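Local coordinates for protein beta-glucosidase (Chaetomella raphigera, PDB 6JXG) that probably hydrolyses terminal, non-reducing beta-D-glucosyl residues to release beta-D-glucose, as a secreted glycoside hydrolase family 3 enzyme of cellulose breakdown, at residues L86-R90 with V325-I329; Q96-L101 with P316-H322. One frame throughout, in Å; residues are numbered along the deposited sequence.

Contact 1: L86-R90 with V325-I329; sequences LIYSR and VARAI
Ile329 pushes its CD1 methyl against the backbone of helix 84-100, 3.6 Å from Leu86 O, and this is the buried, closely packed flank of the contact. With CG1 beside the backbone N (chi1 -66°) and CD1 running straight on, the long branch of Ile329 slides past the Leu86 side chain in the opposite direction, bringing CG1 to 3.8 Å from Leu86 CB. The same CD1 meets the root of Arg90, 3.8 Å from its CB, and the extended Arg90 chain crosses the isoleucine at about a right angle. The guanidinium of Arg90 goes on to the carbonyl of Pro73, so Arg90 offers its aliphatic part to Ile329 and its polar end to a loop. Thr78 of helix 75-79 touches both Ile329 and Arg90, and both are buried. The two segments run roughly antiparallel, their axes 9.9 Å apart at 145°. One belongs to helix 84-100, which precedes strand 105-106 of the TIM-barrel-like N-terminal domain; the other lies on helix 323-332, which leads into strand 335-339 at the edge of the second domain's sheet, so apolar packing here ties the first domain to the start of the second. Val325 packs one turn earlier on its helix. Its CG2, anti to the backbone N, rests 3.7 Å from Ser89 CB and 3.8 Å from Arg90 N, beside the helical hydrogen bond from Arg90 N to Leu86 O. Toward solvent the fit is looser: Leu86 CD2 stands 3.9 Å from Ala328 CB and farther from Val325 CG2, and all three residues are partly exposed. Ser89 lends only its CB to Val325, its hydroxyl making a weak bond to Ser85 O within its own helix.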
loop_
_atom_site.group_PDB
_atom_site.type_symbol
_atom_site.label_atom_id
_atom_site.label_comp_id
_atom_site.label_asym_id
_atom_site.label_seq_id
_atom_site.Cartn_x
_atom_site.Cartn_y
_atom_site.Cartn_z
ATOM N N LEU A 86 7.842 -9.353 6.923
ATOM C CA LEU A 86 7.254 -8.276 7.715
ATOM C C LEU A 86 5.888 -7.922 7.173
ATOM O O LEU A 86 5.006 -7.556 7.941
ATOM C CB LEU A 86 8.166 -7.042 7.698
ATOM C CG LEU A 86 9.431 -7.228 8.502
ATOM C CD1 LEU A 86 10.281 -5.982 8.375
ATOM C CD2 LEU A 86 9.126 -7.573 9.976
ATOM N N ILE A 87 5.731 -7.964 5.818
ATOM C CA ILE A 87 4.497 -7.616 5.205
ATOM C C ILE A 87 3.426 -8.602 5.705
ATOM O O ILE A 87 2.313 -8.181 6.098
ATOM C CB ILE A 87 4.592 -7.692 3.672
ATOM C CG1 ILE A 87 5.619 -6.682 3.194
ATOM C CG2 ILE A 87 3.209 -7.395 3.090
ATOM C CD1 ILE A 87 5.979 -6.649 1.712
ATOM N N TYR A 88 3.775 -9.899 5.695
ATOM C CA TYR A 88 2.819 -10.903 6.125
ATOM C C TYR A 88 2.474 -10.675 7.583
ATOM O O TYR A 88 1.302 -10.645 7.917
ATOM C CB TYR A 88 3.402 -12.320 5.958
ATOM C CG TYR A 88 2.556 -13.332 6.629
ATOM C CD1 TYR A 88 1.443 -13.861 5.987
ATOM C CD2 TYR A 88 2.829 -13.747 7.973
ATOM C CE1 TYR A 88 0.613 -14.820 6.611
ATOM C CE2 TYR A 88 1.993 -14.702 8.580
ATOM C CZ TYR A 88 0.889 -15.204 7.890
ATOM O OH TYR A 88 0.031 -16.110 8.496
ATOM N N SER A 89 3.482 -10.460 8.442
ATOM C CA SER A 89 3.228 -10.254 9.852
ATOM C C SER A 89 2.344 -9.025 10.204
ATOM O O SER A 89 1.510 -9.080 11.090
ATOM C CB SER A 89 4.536 -10.179 10.669
ATOM O OG SER A 89 5.148 -11.471 10.657
ATOM N N ARG A 90 2.518 -7.916 9.503
ATOM C CA ARG A 90 1.587 -6.769 9.674
ATOM C C ARG A 90 0.157 -7.135 9.337
ATOM O O ARG A 90 -0.791 -6.778 10.068
ATOM C CB ARG A 90 2.070 -5.611 8.796
ATOM C CG ARG A 90 1.140 -4.424 8.771
ATOM C CD ARG A 90 1.859 -3.347 8.001
ATOM N NE ARG A 90 1.058 -2.165 7.660
ATOM C CZ ARG A 90 0.202 -2.054 6.648
ATOM N NH1 ARG A 90 -0.123 -3.106 5.927
ATOM N NH2 ARG A 90 -0.414 -0.877 6.428
ATOM N N VAL A 325 6.013 -5.828 15.381
ATOM C CA VAL A 325 6.058 -5.717 13.911
ATOM C C VAL A 325 5.917 -4.263 13.493
ATOM O O VAL A 325 6.537 -3.876 12.542
ATOM C CB VAL A 325 5.021 -6.633 13.203
ATOM C CG1 VAL A 325 3.610 -6.158 13.417
ATOM C CG2 VAL A 325 5.328 -6.667 11.705
ATOM N N ALA A 326 5.156 -3.454 14.232
ATOM C CA ALA A 326 5.068 -2.036 13.938
ATOM C C ALA A 326 6.480 -1.345 14.001
ATOM O O ALA A 326 6.882 -0.592 13.104
ATOM C CB ALA A 326 4.028 -1.353 14.798
ATOM N N ARG A 327 7.242 -1.664 15.037
ATOM C CA ARG A 327 8.593 -1.158 15.149
ATOM C C ARG A 327 9.507 -1.693 14.061
ATOM O O ARG A 327 10.322 -0.957 13.500
ATOM C CB ARG A 327 9.182 -1.471 16.520
ATOM C CG ARG A 327 10.512 -0.722 16.743
ATOM C CD ARG A 327 10.995 -1.023 18.120
ATOM N NE ARG A 327 12.309 -0.415 18.341
ATOM C CZ ARG A 327 12.779 -0.135 19.547
ATOM N NH1 ARG A 327 12.043 -0.361 20.628
ATOM N NH2 ARG A 327 13.992 0.383 19.684
ATOM N N ALA A 328 9.417 -2.985 13.735
ATOM C CA ALA A 328 10.310 -3.557 12.766
ATOM C C ALA A 328 10.116 -2.924 11.369
ATOM O O ALA A 328 11.097 -2.653 10.676
ATOM C CB ALA A 328 10.167 -5.073 12.715
ATOM N N ILE A 329 8.873 -2.631 10.995
ATOM C CA ILE A 329 8.610 -1.921 9.728
ATOM C C ILE A 329 8.970 -0.444 9.766
ATOM O O ILE A 329 9.490 0.074 8.771
ATOM C CB ILE A 329 7.139 -2.161 9.312
ATOM C CG1 ILE A 329 6.950 -3.655 8.984
ATOM C CG2 ILE A 329 6.729 -1.236 8.169
ATOM C CD1 ILE A 329 5.557 -4.115 8.831
#

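Contact 2: Q96-L101 with P316-H322; sequences QEAKAL and PNVQADH
Glu97 OE2 is gripped by His322 ND1, in a very short hydrogen bond of 2.5 Å, and by Thr70 OG1. The oxygen offers its anti lone pair and lies in the imidazole plane, while carboxylate and ring are turned 32° from each other. The far nitrogen, His322 NE2, donates to Gln96 OE1 at 2.9 Å, in the amide's carbonyl plane but tilted from the ring plane. Bonds at both nitrogens fix the ring's rotation and may favour a protonated imidazole beside the carboxylate. Ala320 CB lies over the rim of one ring face. Next to this polar group, Val318 wedges between apolar groups: CG1 sits 3.7 Å from Ala100 CB and equally close to Leu101 CD2, while CG2 lies on Glu97 CB. Leu101 CD2 also reaches Pro316 CD. Asn317 OD1 accepts from Gln319 N in an Asx turn and from Gln319 NE2 on the opposite face of its plane, shaping the loop before the type II' turn from Gln319 to His322. The loop, which follows helix 278-294 and leads into helix 323-332 in the chain, is backbone-bonded to Asn68 through Val318 and packs on the C-terminal end of helix 84-100.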
loop_
_atom_site.group_PDB
_atom_site.type_symbol
_atom_site.label_atom_id
_atom_site.label_comp_id
_atom_site.label_asym_id
_atom_site.label_seq_id
_atom_site.Cartn_x
_atom_site.Cartn_y
_atom_site.Cartn_z
ATOM N N GLN A 96 -5.663 -10.109 13.349
ATOM C CA GLN A 96 -5.890 -10.468 14.780
ATOM C C GLN A 96 -6.690 -9.462 15.578
ATOM O O GLN A 96 -7.683 -9.821 16.315
ATOM C CB GLN A 96 -4.575 -10.784 15.483
ATOM C CG GLN A 96 -4.010 -12.111 15.004
ATOM C CD GLN A 96 -2.632 -12.352 15.487
ATOM O OE1 GLN A 96 -1.910 -11.424 15.905
ATOM N NE2 GLN A 96 -2.228 -13.622 15.424
ATOM N N GLU A 97 -6.335 -8.188 15.411
ATOM C CA GLU A 97 -7.088 -7.140 16.072
ATOM C C GLU A 97 -8.570 -7.053 15.565
ATOM O O GLU A 97 -9.506 -6.840 16.362
ATOM C CB GLU A 97 -6.382 -5.776 15.986
ATOM C CG GLU A 97 -5.032 -5.795 16.663
ATOM C CD GLU A 97 -4.361 -4.451 16.951
ATOM O OE1 GLU A 97 -4.919 -3.341 16.721
ATOM O OE2 GLU A 97 -3.164 -4.551 17.404
ATOM N N ALA A 98 -8.746 -7.085 14.240
ATOM C CA ALA A 98 -10.048 -6.971 13.609
ATOM C C ALA A 98 -10.963 -8.120 14.176
ATOM O O ALA A 98 -12.099 -7.872 14.661
ATOM C CB ALA A 98 -9.893 -7.071 12.103
ATOM N N LYS A 99 -10.486 -9.370 14.110
ATOM C CA LYS A 99 -11.270 -10.497 14.600
ATOM C C LYS A 99 -11.659 -10.327 16.068
ATOM O O LYS A 99 -12.815 -10.598 16.467
ATOM C CB LYS A 99 -10.505 -11.828 14.414
ATOM C CG LYS A 99 -11.187 -12.985 15.165
ATOM C CD LYS A 99 -10.899 -14.368 14.563
ATOM C CE LYS A 99 -11.595 -15.474 15.412
ATOM N NZ LYS A 99 -10.784 -16.762 15.497
ATOM N N ALA A 100 -10.678 -9.925 16.873
ATOM C CA ALA A 100 -10.883 -9.834 18.314
ATOM C C ALA A 100 -11.982 -8.785 18.648
ATOM O O ALA A 100 -12.659 -8.901 19.661
ATOM C CB ALA A 100 -9.563 -9.540 19.007
ATOM N N LEU A 101 -12.127 -7.753 17.796
ATOM C CA LEU A 101 -13.195 -6.780 17.859
ATOM C C LEU A 101 -14.523 -7.170 17.190
ATOM O O LEU A 101 -15.446 -6.378 17.193
ATOM C CB LEU A 101 -12.684 -5.501 17.182
ATOM C CG LEU A 101 -11.560 -4.814 17.992
ATOM C CD1 LEU A 101 -11.008 -3.579 17.267
ATOM C CD2 LEU A 101 -11.937 -4.424 19.404
ATOM N N PRO A 316 -12.543 -4.629 23.903
ATOM C CA PRO A 316 -11.356 -5.015 24.678
ATOM C C PRO A 316 -10.054 -4.365 24.128
ATOM O O PRO A 316 -10.033 -3.831 22.964
ATOM C CB PRO A 316 -11.334 -6.482 24.492
ATOM C CG PRO A 316 -11.880 -6.691 23.149
ATOM C CD PRO A 316 -12.990 -5.706 23.031
ATOM N N ASN A 317 -8.987 -4.426 24.914
ATOM C CA ASN A 317 -7.725 -3.910 24.422
ATOM C C ASN A 317 -7.147 -5.016 23.572
ATOM O O ASN A 317 -6.888 -6.093 24.090
ATOM C CB ASN A 317 -6.822 -3.561 25.550
ATOM C CG ASN A 317 -5.370 -3.374 25.115
ATOM O OD1 ASN A 317 -5.075 -2.967 24.014
ATOM N ND2 ASN A 317 -4.481 -3.589 26.036
ATOM N N VAL A 318 -7.017 -4.781 22.280
ATOM C CA VAL A 318 -6.570 -5.845 21.378
ATOM C C VAL A 318 -5.113 -5.672 20.903
ATOM O O VAL A 318 -4.706 -6.359 19.991
ATOM C CB VAL A 318 -7.547 -5.969 20.174
ATOM C CG1 VAL A 318 -8.979 -6.292 20.615
ATOM C CG2 VAL A 318 -7.573 -4.728 19.341
ATOM N N GLN A 319 -4.346 -4.763 21.468
ATOM C CA GLN A 319 -2.994 -4.453 20.957
ATOM C C GLN A 319 -2.033 -5.618 21.000
ATOM O O GLN A 319 -1.140 -5.692 20.172
ATOM C CB GLN A 319 -2.360 -3.319 21.709
ATOM C CG GLN A 319 -3.124 -2.005 21.483
ATOM C CD GLN A 319 -2.489 -0.879 22.255
ATOM O OE1 GLN A 319 -1.393 -0.464 21.954
ATOM N NE2 GLN A 319 -3.174 -0.412 23.303
ATOM N N ALA A 320 -2.201 -6.478 21.994
ATOM C CA ALA A 320 -1.373 -7.648 22.127
ATOM C C ALA A 320 0.122 -7.212 22.016
ATOM O O ALA A 320 0.488 -6.204 22.613
ATOM C CB ALA A 320 -1.801 -8.699 21.102
ATOM N N ASP A 321 0.949 -7.964 21.287
ATOM C CA ASP A 321 2.367 -7.679 21.108
ATOM C C ASP A 321 2.609 -7.061 19.720
ATOM O O ASP A 321 3.714 -7.133 19.166
ATOM C CB ASP A 321 3.194 -8.990 21.280
ATOM C CG ASP A 321 2.788 -10.068 20.312
ATOM O OD1 ASP A 321 3.578 -10.993 20.145
ATOM O OD2 ASP A 321 1.729 -10.010 19.680
ATOM N N HIS A 322 1.565 -6.447 19.153
ATOM C CA HIS A 322 1.660 -5.970 17.746
ATOM C C HIS A 322 2.560 -4.789 17.535
ATOM O O HIS A 322 2.884 -4.459 16.387
ATOM C CB HIS A 322 0.252 -5.680 17.213
ATOM C CG HIS A 322 -0.636 -6.884 17.223
ATOM N ND1 HIS A 322 -1.999 -6.808 17.488
ATOM C CD2 HIS A 322 -0.356 -8.203 17.064
ATOM C CE1 HIS A 322 -2.513 -8.020 17.436
ATOM N NE2 HIS A 322 -1.544 -8.881 17.199
#

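The centres of contacts 1 and 2 are 15 Å apart, on the same side of the chain's centre, and both draw on helix 84-100: contact 1 uses its first turns, contact 2 its last. The partners follow each other in the reverse sense, residues 316-322 meeting the helix end and then 325-329 meeting its start. In chain order this gives 86-90, 96-101, 316-322, 325-329, so contact 2 falls within the span that contact 1 brackets. One barrel helix thereby holds the incoming connection twice, first as loop and then as helix 323-332, just ahead of strand 335-339, joining the N-terminal domain to the second domain.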